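Local coordinates for 1-pyrroline-5-carboxylate dehydrogenase (Thermus thermophilus, PDB 1UZB), which probably catalyses the NAD-dependent oxidation of the glutamate semialdehyde formed from 1-pyrroline-5-carboxylate to glutamate, the last step of proline breakdown, at residues A[83-87]-A[173-177]; A[198-204]-A[228-233]; A[372-376]-A[416-422]. All coordinates share one frame; numbering follows the deposited sequence.

Interaction 1: residues A[83-87]-A[173-177]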
loop_
_atom_site.group_PDB
_atom_site.type_symbol
_atom_site.label_atom_id
_atom_site.label_comp_id
_atom_site.label_asym_id
_atom_site.label_seq_id
_atom_site.Cartn_x
_atom_site.Cartn_y
_atom_site.Cartn_z
ATOM N N ALA A 83 26.765 -31.417 2.484
ATOM C CA ALA A 83 26.130 -30.125 2.256
ATOM C C ALA A 83 25.505 -30.025 0.868
ATOM O O ALA A 83 24.414 -29.471 0.713
ATOM C CB ALA A 83 27.143 -29.008 2.462
ATOM N N TRP A 84 26.184 -30.553 -0.147
ATOM C CA TRP A 84 25.628 -30.492 -1.492
ATOM C C TRP A 84 24.457 -31.448 -1.643
ATOM O O TRP A 84 23.479 -31.143 -2.322
ATOM C CB TRP A 84 26.691 -30.799 -2.548
ATOM C CG TRP A 84 27.519 -29.602 -2.891
ATOM C CD1 TRP A 84 28.831 -29.396 -2.587
ATOM C CD2 TRP A 84 27.073 -28.423 -3.573
ATOM N NE1 TRP A 84 29.232 -28.159 -3.035
ATOM C CE2 TRP A 84 28.172 -27.542 -3.644
ATOM C CE3 TRP A 84 25.850 -28.027 -4.133
ATOM C CZ2 TRP A 84 28.090 -26.284 -4.252
ATOM C CZ3 TRP A 84 25.768 -26.769 -4.744
ATOM C CH2 TRP A 84 26.885 -25.917 -4.795
ATOM N N LYS A 85 24.556 -32.610 -1.007
ATOM C CA LYS A 85 23.471 -33.577 -1.075
ATOM C C LYS A 85 22.230 -32.978 -0.411
ATOM O O LYS A 85 21.113 -33.114 -0.912
ATOM C CB LYS A 85 23.877 -34.874 -0.372
ATOM C CG LYS A 85 22.849 -35.982 -0.474
ATOM C CD LYS A 85 23.345 -37.252 0.190
ATOM C CE LYS A 85 22.330 -38.372 0.050
ATOM N NZ LYS A 85 22.073 -38.696 -1.381
ATOM N N ALA A 86 22.431 -32.297 0.714
ATOM C CA ALA A 86 21.324 -31.678 1.432
ATOM C C ALA A 86 20.724 -30.524 0.628
ATOM O O ALA A 86 19.503 -30.346 0.587
ATOM C CB ALA A 86 21.803 -31.176 2.790
ATOM N N PHE A 87 21.586 -29.747 -0.018
ATOM C CA PHE A 87 21.136 -28.610 -0.812
ATOM C C PHE A 87 20.084 -29.003 -1.845
ATOM O O PHE A 87 19.110 -28.277 -2.053
ATOM C CB PHE A 87 22.325 -27.963 -1.520
ATOM C CG PHE A 87 21.948 -26.813 -2.410
ATOM C CD1 PHE A 87 21.486 -25.614 -1.870
ATOM C CD2 PHE A 87 22.054 -26.926 -3.792
ATOM C CE1 PHE A 87 21.139 -24.546 -2.699
ATOM C CE2 PHE A 87 21.709 -25.866 -4.628
ATOM C CZ PHE A 87 21.252 -24.676 -4.083
ATOM N N PRO A 173 18.573 -20.035 -4.027
ATOM C CA PRO A 173 19.820 -20.081 -3.260
ATOM C C PRO A 173 20.991 -20.503 -4.141
ATOM O O PRO A 173 20.799 -21.084 -5.212
ATOM C CB PRO A 173 19.503 -21.079 -2.147
ATOM C CG PRO A 173 18.522 -22.004 -2.798
ATOM C CD PRO A 173 17.625 -21.064 -3.563
ATOM N N LEU A 174 22.201 -20.207 -3.680
ATOM C CA LEU A 174 23.422 -20.500 -4.426
ATOM C C LEU A 174 23.923 -21.935 -4.340
ATOM O O LEU A 174 24.283 -22.527 -5.357
ATOM C CB LEU A 174 24.538 -19.560 -3.968
ATOM C CG LEU A 174 24.243 -18.060 -4.024
ATOM C CD1 LEU A 174 25.382 -17.282 -3.378
ATOM C CD2 LEU A 174 24.044 -17.642 -5.470
ATOM N N GLY A 175 23.972 -22.484 -3.131
ATOM C CA GLY A 175 24.451 -23.844 -2.959
ATOM C C GLY A 175 25.075 -24.035 -1.593
ATOM O O GLY A 175 24.572 -23.514 -0.600
ATOM N N ALA A 176 26.168 -24.792 -1.547
ATOM C CA ALA A 176 26.876 -25.057 -0.299
ATOM C C ALA A 176 28.053 -24.102 -0.175
ATOM O O ALA A 176 28.829 -23.934 -1.118
ATOM C CB ALA A 176 27.371 -26.504 -0.268
ATOM N N GLY A 177 28.178 -23.479 0.994
ATOM C CA GLY A 177 29.266 -22.544 1.222
ATOM C C GLY A 177 29.933 -22.748 2.567
ATOM O O GLY A 177 29.516 -23.590 3.365
#
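Trp84 and Phe87, close to one turn apart on helix 73-90, both turn a ring face to the backbone of residues 173-177, a useful example of a helix packing by aromatic rings on a glycine-containing bend. Two CH-pi contacts lead. Gly175 CA stands 3.4 Å from the centroid of the Phe87 ring, almost directly above it at 14° off the normal. Ala176 CB sits 3.7 Å from the centroid of the five-membered ring of Trp84, while the six-membered ring extends over the peptide, its CH2 coming 3.5 Å from Ala176 N. Phe87 reaches the bend because its CG lies opposite the backbone N (chi1 178°), directing the ring outward from the helix. Gly175 is doubly constrained: a side chain there would run into the Trp84 ring, and its backbone angles alone already call for glycine.

Apolar packing fills in around the rings. Ala83 CB meets Ala176 CB at 3.7 Å, and Phe87 CE1 touches Pro173 CG at 3.6 Å.

Two N-H groups are bonded outside the two segments. Trp84 NE1 donates to Arg252 O, with the arginine side chain also making a cation-pi contact, and Gly175 N binds Asn202 OD1.

Helix 73-90 thus packs on the part of strand 165-180 that enters the sheet beside its parallel neighbours 203-207 and 255-259, in the Rossmann-like half that in aldehyde dehydrogenases binds the cofactor.

Interaction 2: residues A[198-204]-A[228-233]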
loop_
_atom_site.group_PDB
_atom_site.type_symbol
_atom_site.label_atom_id
_atom_site.label_comp_id
_atom_site.label_asym_id
_atom_site.label_seq_id
_atom_site.Cartn_x
_atom_site.Cartn_y
_atom_site.Cartn_z
ATOM N N VAL A 198 21.418 -20.082 5.230
ATOM C CA VAL A 198 20.567 -21.261 5.361
ATOM C C VAL A 198 19.077 -20.941 5.261
ATOM O O VAL A 198 18.311 -21.709 4.684
ATOM C CB VAL A 198 20.854 -21.983 6.704
ATOM C CG1 VAL A 198 19.771 -23.010 7.011
ATOM C CG2 VAL A 198 22.215 -22.662 6.633
ATOM N N ALA A 199 18.670 -19.803 5.810
ATOM C CA ALA A 199 17.266 -19.411 5.793
ATOM C C ALA A 199 16.660 -19.400 4.395
ATOM O O ALA A 199 15.514 -19.821 4.203
ATOM C CB ALA A 199 17.103 -18.038 6.433
ATOM N N VAL A 200 17.428 -18.930 3.420
ATOM C CA VAL A 200 16.928 -18.848 2.058
ATOM C C VAL A 200 17.237 -20.051 1.172
ATOM O O VAL A 200 17.038 -19.994 -0.043
ATOM C CB VAL A 200 17.417 -17.554 1.361
ATOM C CG1 VAL A 200 16.836 -16.337 2.072
ATOM C CG2 VAL A 200 18.938 -17.500 1.350
ATOM N N GLY A 201 17.736 -21.135 1.764
ATOM C CA GLY A 201 17.974 -22.329 0.971
ATOM C C GLY A 201 19.383 -22.821 0.724
ATOM O O GLY A 201 19.561 -23.819 0.030
ATOM N N ASN A 202 20.387 -22.137 1.258
ATOM C CA ASN A 202 21.765 -22.581 1.078
ATOM C C ASN A 202 22.102 -23.568 2.188
ATOM O O ASN A 202 21.341 -23.727 3.148
ATOM C CB ASN A 202 22.725 -21.393 1.174
ATOM C CG ASN A 202 22.504 -20.370 0.086
ATOM O OD1 ASN A 202 22.922 -20.559 -1.055
ATOM N ND2 ASN A 202 21.837 -19.275 0.433
ATOM N N THR A 203 23.238 -24.247 2.049
ATOM C CA THR A 203 23.702 -25.162 3.082
ATOM C C THR A 203 25.083 -24.649 3.478
ATOM O O THR A 203 25.778 -24.015 2.674
ATOM C CB THR A 203 23.741 -26.626 2.606
ATOM O OG1 THR A 203 24.602 -26.748 1.472
ATOM C CG2 THR A 203 22.333 -27.089 2.247
ATOM N N VAL A 204 25.477 -24.914 4.719
ATOM C CA VAL A 204 26.723 -24.379 5.240
ATOM C C VAL A 204 27.644 -25.324 6.001
ATOM O O VAL A 204 27.194 -26.243 6.693
ATOM C CB VAL A 204 26.390 -23.178 6.180
ATOM C CG1 VAL A 204 27.613 -22.740 6.973
ATOM C CG2 VAL A 204 25.840 -22.024 5.364
ATOM N N PHE A 228 17.184 -29.369 11.803
ATOM C CA PHE A 228 17.677 -29.063 10.464
ATOM C C PHE A 228 18.031 -30.393 9.800
ATOM O O PHE A 228 18.670 -31.248 10.411
ATOM C CB PHE A 228 18.913 -28.166 10.532
ATOM C CG PHE A 228 18.597 -26.717 10.768
ATOM C CD1 PHE A 228 18.200 -25.899 9.716
ATOM C CD2 PHE A 228 18.665 -26.175 12.048
ATOM C CE1 PHE A 228 17.875 -24.563 9.934
ATOM C CE2 PHE A 228 18.341 -24.838 12.276
ATOM C CZ PHE A 228 17.945 -24.031 11.217
ATOM N N PRO A 229 17.598 -30.593 8.546
ATOM C CA PRO A 229 17.894 -31.842 7.838
ATOM C C PRO A 229 19.391 -32.124 7.761
ATOM O O PRO A 229 20.210 -31.205 7.757
ATOM C CB PRO A 229 17.282 -31.611 6.461
ATOM C CG PRO A 229 16.125 -30.697 6.760
ATOM C CD PRO A 229 16.720 -29.722 7.743
ATOM N N PRO A 230 19.770 -33.407 7.696
ATOM C CA PRO A 230 21.187 -33.765 7.620
ATOM C C PRO A 230 21.912 -33.044 6.487
ATOM O O PRO A 230 21.417 -32.987 5.359
ATOM C CB PRO A 230 21.146 -35.275 7.404
ATOM C CG PRO A 230 19.904 -35.680 8.140
ATOM C CD PRO A 230 18.923 -34.614 7.717
ATOM N N GLY A 231 23.078 -32.492 6.805
ATOM C CA GLY A 231 23.872 -31.798 5.808
ATOM C C GLY A 231 23.606 -30.311 5.629
ATOM O O GLY A 231 24.439 -29.614 5.052
ATOM N N VAL A 232 22.469 -29.815 6.110
ATOM C CA VAL A 232 22.154 -28.398 5.949
ATOM C C VAL A 232 23.150 -27.507 6.697
ATOM O O VAL A 232 23.575 -26.478 6.171
ATOM C CB VAL A 232 20.698 -28.116 6.380
ATOM C CG1 VAL A 232 20.405 -26.626 6.326
ATOM C CG2 VAL A 232 19.748 -28.856 5.446
ATOM N N VAL A 233 23.521 -27.902 7.912
ATOM C CA VAL A 233 24.522 -27.174 8.694
ATOM C C VAL A 233 25.533 -28.190 9.223
ATOM O O VAL A 233 25.155 -29.260 9.726
ATOM C CB VAL A 233 23.915 -26.376 9.882
ATOM C CG1 VAL A 233 23.116 -25.184 9.353
ATOM C CG2 VAL A 233 23.053 -27.277 10.748
#
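Val232 O accepts the backbone N-H of Val204, the nitrogen and oxygen 2.9 Å apart. The same oxygen is also approached by Thr203 CA at 3.4 Å, so the two neighbouring residues of one strand close on a single carbonyl. One residue on, Val233 CA faces Val204 O at 3.5 Å in another CA-H...O contact, as expected where two parallel strands begin to pair.

Beside the paired backbones Val198, near the end of helix 188-199, spreads its two methyls. With CG1 anti to the backbone N (chi1 167°), one methyl is turned to Val232 and Phe228 and the other, CG2, to Val233. CG1 comes 3.7 Å from Val232 CG1 and 3.8 Å from Phe228 CE1; CG2 meets Val233 CG1 at 3.8 Å, the two side chains crossing at about a right angle. Replacing Val198 by an alanine, which lacks both methyls, would probably leave a gap between the helix end and Phe228, Val232 and Val233.

Two turns shape the chain. Gly201, with positive phi, is the C-prime residue of a Schellman motif that ends the helix, and a type II turn from Pro229 to Val232 leads into the strand. Thr203 OG1 has its partner in Ala83 O.

Strand 203-207, helix 213-226 and strand 233-235 form a beta-alpha-beta crossover between neighbouring parallel strands, and this contact ties its two strand starts together, an arrangement typical of Rossmann-like dinucleotide-binding domains.

Interaction 3: residues A[372-376]-A[416-422]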
loop_
_atom_site.group_PDB
_atom_site.type_symbol
_atom_site.label_atom_id
_atom_site.label_comp_id
_atom_site.label_asym_id
_atom_site.label_seq_id
_atom_site.Cartn_x
_atom_site.Cartn_y
_atom_site.Cartn_z
ATOM N N VAL A 372 48.845 -7.420 22.051
ATOM C CA VAL A 372 48.420 -6.165 22.656
ATOM C C VAL A 372 49.583 -5.514 23.402
ATOM O O VAL A 372 49.809 -4.309 23.290
ATOM C CB VAL A 372 47.232 -6.389 23.616
ATOM C CG1 VAL A 372 46.873 -5.087 24.322
ATOM C CG2 VAL A 372 46.036 -6.910 22.830
ATOM N N LEU A 373 50.332 -6.315 24.150
ATOM C CA LEU A 373 51.471 -5.794 24.892
ATOM C C LEU A 373 52.541 -5.276 23.935
ATOM O O LEU A 373 53.239 -4.312 24.243
ATOM C CB LEU A 373 52.058 -6.876 25.803
ATOM C CG LEU A 373 51.143 -7.352 26.938
ATOM C CD1 LEU A 373 51.796 -8.510 27.685
ATOM C CD2 LEU A 373 50.852 -6.193 27.883
ATOM N N SER A 374 52.664 -5.912 22.772
ATOM C CA SER A 374 53.645 -5.475 21.783
ATOM C C SER A 374 53.248 -4.099 21.255
ATOM O O SER A 374 54.091 -3.213 21.087
ATOM C CB SER A 374 53.725 -6.470 20.624
ATOM O OG SER A 374 54.690 -6.044 19.676
ATOM N N TYR A 375 51.957 -3.924 20.988
ATOM C CA TYR A 375 51.464 -2.645 20.500
ATOM C C TYR A 375 51.636 -1.562 21.559
ATOM O O TYR A 375 51.846 -0.394 21.230
ATOM C CB TYR A 375 49.995 -2.756 20.082
ATOM C CG TYR A 375 49.817 -3.087 18.618
ATOM C CD1 TYR A 375 50.278 -2.216 17.631
ATOM C CD2 TYR A 375 49.194 -4.266 18.216
ATOM C CE1 TYR A 375 50.121 -2.509 16.278
ATOM C CE2 TYR A 375 49.032 -4.572 16.862
ATOM C CZ TYR A 375 49.495 -3.687 15.900
ATOM O OH TYR A 375 49.318 -3.965 14.563
ATOM N N ILE A 376 51.554 -1.944 22.830
ATOM C CA ILE A 376 51.736 -0.977 23.901
ATOM C C ILE A 376 53.187 -0.484 23.893
ATOM O O ILE A 376 53.449 0.702 24.096
ATOM C CB ILE A 376 51.357 -1.594 25.275
ATOM C CG1 ILE A 376 49.830 -1.725 25.361
ATOM C CG2 ILE A 376 51.895 -0.737 26.415
ATOM C CD1 ILE A 376 49.325 -2.491 26.574
ATOM N N GLU A 416 46.625 1.006 13.075
ATOM C CA GLU A 416 46.472 -0.446 13.102
ATOM C C GLU A 416 45.540 -0.947 14.197
ATOM O O GLU A 416 45.546 -0.433 15.311
ATOM C CB GLU A 416 47.858 -1.093 13.240
ATOM C CG GLU A 416 48.853 -0.560 12.208
ATOM C CD GLU A 416 50.251 -1.143 12.329
ATOM O OE1 GLU A 416 51.163 -0.615 11.660
ATOM O OE2 GLU A 416 50.447 -2.122 13.073
ATOM N N GLU A 417 44.740 -1.959 13.867
ATOM C CA GLU A 417 43.785 -2.534 14.811
ATOM C C GLU A 417 44.490 -3.383 15.865
ATOM O O GLU A 417 45.020 -4.456 15.567
ATOM C CB GLU A 417 42.753 -3.379 14.063
ATOM C CG GLU A 417 41.600 -3.838 14.941
ATOM C CD GLU A 417 40.562 -4.637 14.178
ATOM O OE1 GLU A 417 39.355 -4.349 14.331
ATOM O OE2 GLU A 417 40.950 -5.562 13.433
ATOM N N ILE A 418 44.475 -2.895 17.101
ATOM C CA ILE A 418 45.121 -3.568 18.223
ATOM C C ILE A 418 44.213 -4.636 18.821
ATOM O O ILE A 418 44.680 -5.687 19.260
ATOM C CB ILE A 418 45.502 -2.541 19.309
ATOM C CG1 ILE A 418 46.444 -1.494 18.708
ATOM C CG2 ILE A 418 46.156 -3.244 20.495
ATOM C CD1 ILE A 418 46.726 -0.323 19.620
ATOM N N PHE A 419 42.914 -4.357 18.844
ATOM C CA PHE A 419 41.933 -5.300 19.366
ATOM C C PHE A 419 42.182 -5.630 20.831
ATOM O O PHE A 419 42.097 -6.787 21.245
ATOM C CB PHE A 419 41.949 -6.578 18.524
ATOM C CG PHE A 419 40.584 -7.054 18.117
ATOM C CD1 PHE A 419 40.068 -8.246 18.619
ATOM C CD2 PHE A 419 39.816 -6.315 17.223
ATOM C CE1 PHE A 419 38.806 -8.694 18.230
ATOM C CE2 PHE A 419 38.555 -6.755 16.831
ATOM C CZ PHE A 419 38.049 -7.947 17.335
ATOM N N GLY A 420 42.490 -4.597 21.606
ATOM C CA GLY A 420 42.742 -4.756 23.025
ATOM C C GLY A 420 42.291 -3.499 23.747
ATOM O O GLY A 420 41.819 -2.560 23.105
ATOM N N PRO A 421 42.427 -3.441 25.077
ATOM C CA PRO A 421 42.009 -2.261 25.845
ATOM C C PRO A 421 43.002 -1.108 25.741
ATOM O O PRO A 421 43.548 -0.657 26.749
ATOM C CB PRO A 421 41.892 -2.806 27.265
ATOM C CG PRO A 421 42.990 -3.833 27.307
ATOM C CD PRO A 421 42.894 -4.523 25.965
ATOM N N VAL A 422 43.212 -0.629 24.517
ATOM C CA VAL A 422 44.155 0.454 24.259
ATOM C C VAL A 422 43.505 1.587 23.471
ATOM O O VAL A 422 43.125 1.417 22.310
ATOM C CB VAL A 422 45.379 -0.056 23.470
ATOM C CG1 VAL A 422 46.356 1.081 23.241
ATOM C CG2 VAL A 422 46.053 -1.190 24.230
HETATM O O HOH W 1 47.037 -5.607 13.933
#
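Glu416 and Tyr375 make the polar part of this contact: the phenol OH donates over 2.6 Å to Glu416 OE2, which accepts through its anti lone pair. The oxygen lies at the edge of the ring, in its plane, yet the carboxylate itself stands 83° from that plane, so the two groups meet crosswise. The extended chain of Glu416 passes the hydroxyl end of the ring, with CB 3.5 Å from Tyr375 OH, and OE1 continues into a salt bridge with Arg412. The phenol oxygen is thus gripped twice, since a water also donates to it at 2.9 Å.

That water gives its other hydrogen to Glu417 O at 2.8 Å, bridging the helix side chain to the loop backbone. The Glu417 side chain leaves the contact to take Gly291 N.

Ile418 follows, and its CG1 lies over one face of the Tyr375 ring, 4.0 Å from the centroid and displaced toward the rim on the CG side. The ring is held by a bond at its hydroxyl end and by an aliphatic branch over its face. Phe419 turns its ring away, toward Asn184, Gln320 and Cys322.

Gly420 packs its CA 3.9 Å from Val372 CG2, where any side chain would collide with that methyl. Pro421 then centres an inverse gamma turn. Val422, at the start of strand 422-428, sets CG2 against two helix residues one turn apart, 4.0 Å from both Val372 CG1 and Ile376 CG1.

The loop carries the Glu-Ile-Phe-Gly-Pro sequence characteristic of aldehyde dehydrogenases, which in relatives borders the cofactor site; here helix 366-379 backs it in the half of the fold built on the seven-stranded sheet.

Interactions 1 and 2 are neighbours, their centres 7 Å apart. They meet on adjacent parallel strands, 165-180 and 203-207, of one sheet, and touch directly: Gly177 N lies 3.0 Å from Thr203 O, a probable hydrogen bond between the strands. Interaction 1 closes before interaction 2 opens, helix 188-199 following strand 165-180, and together they pack helices 73-90 and 188-199 about the same sheet. Interaction 3 comes last, on the opposite side of the chain's centre, about 38 Å from interaction 2 between centres, and belongs to the other large sheet. The three contacts thus sample the two halves of an aldehyde dehydrogenase, which in this family bind cofactor and carry out catalysis.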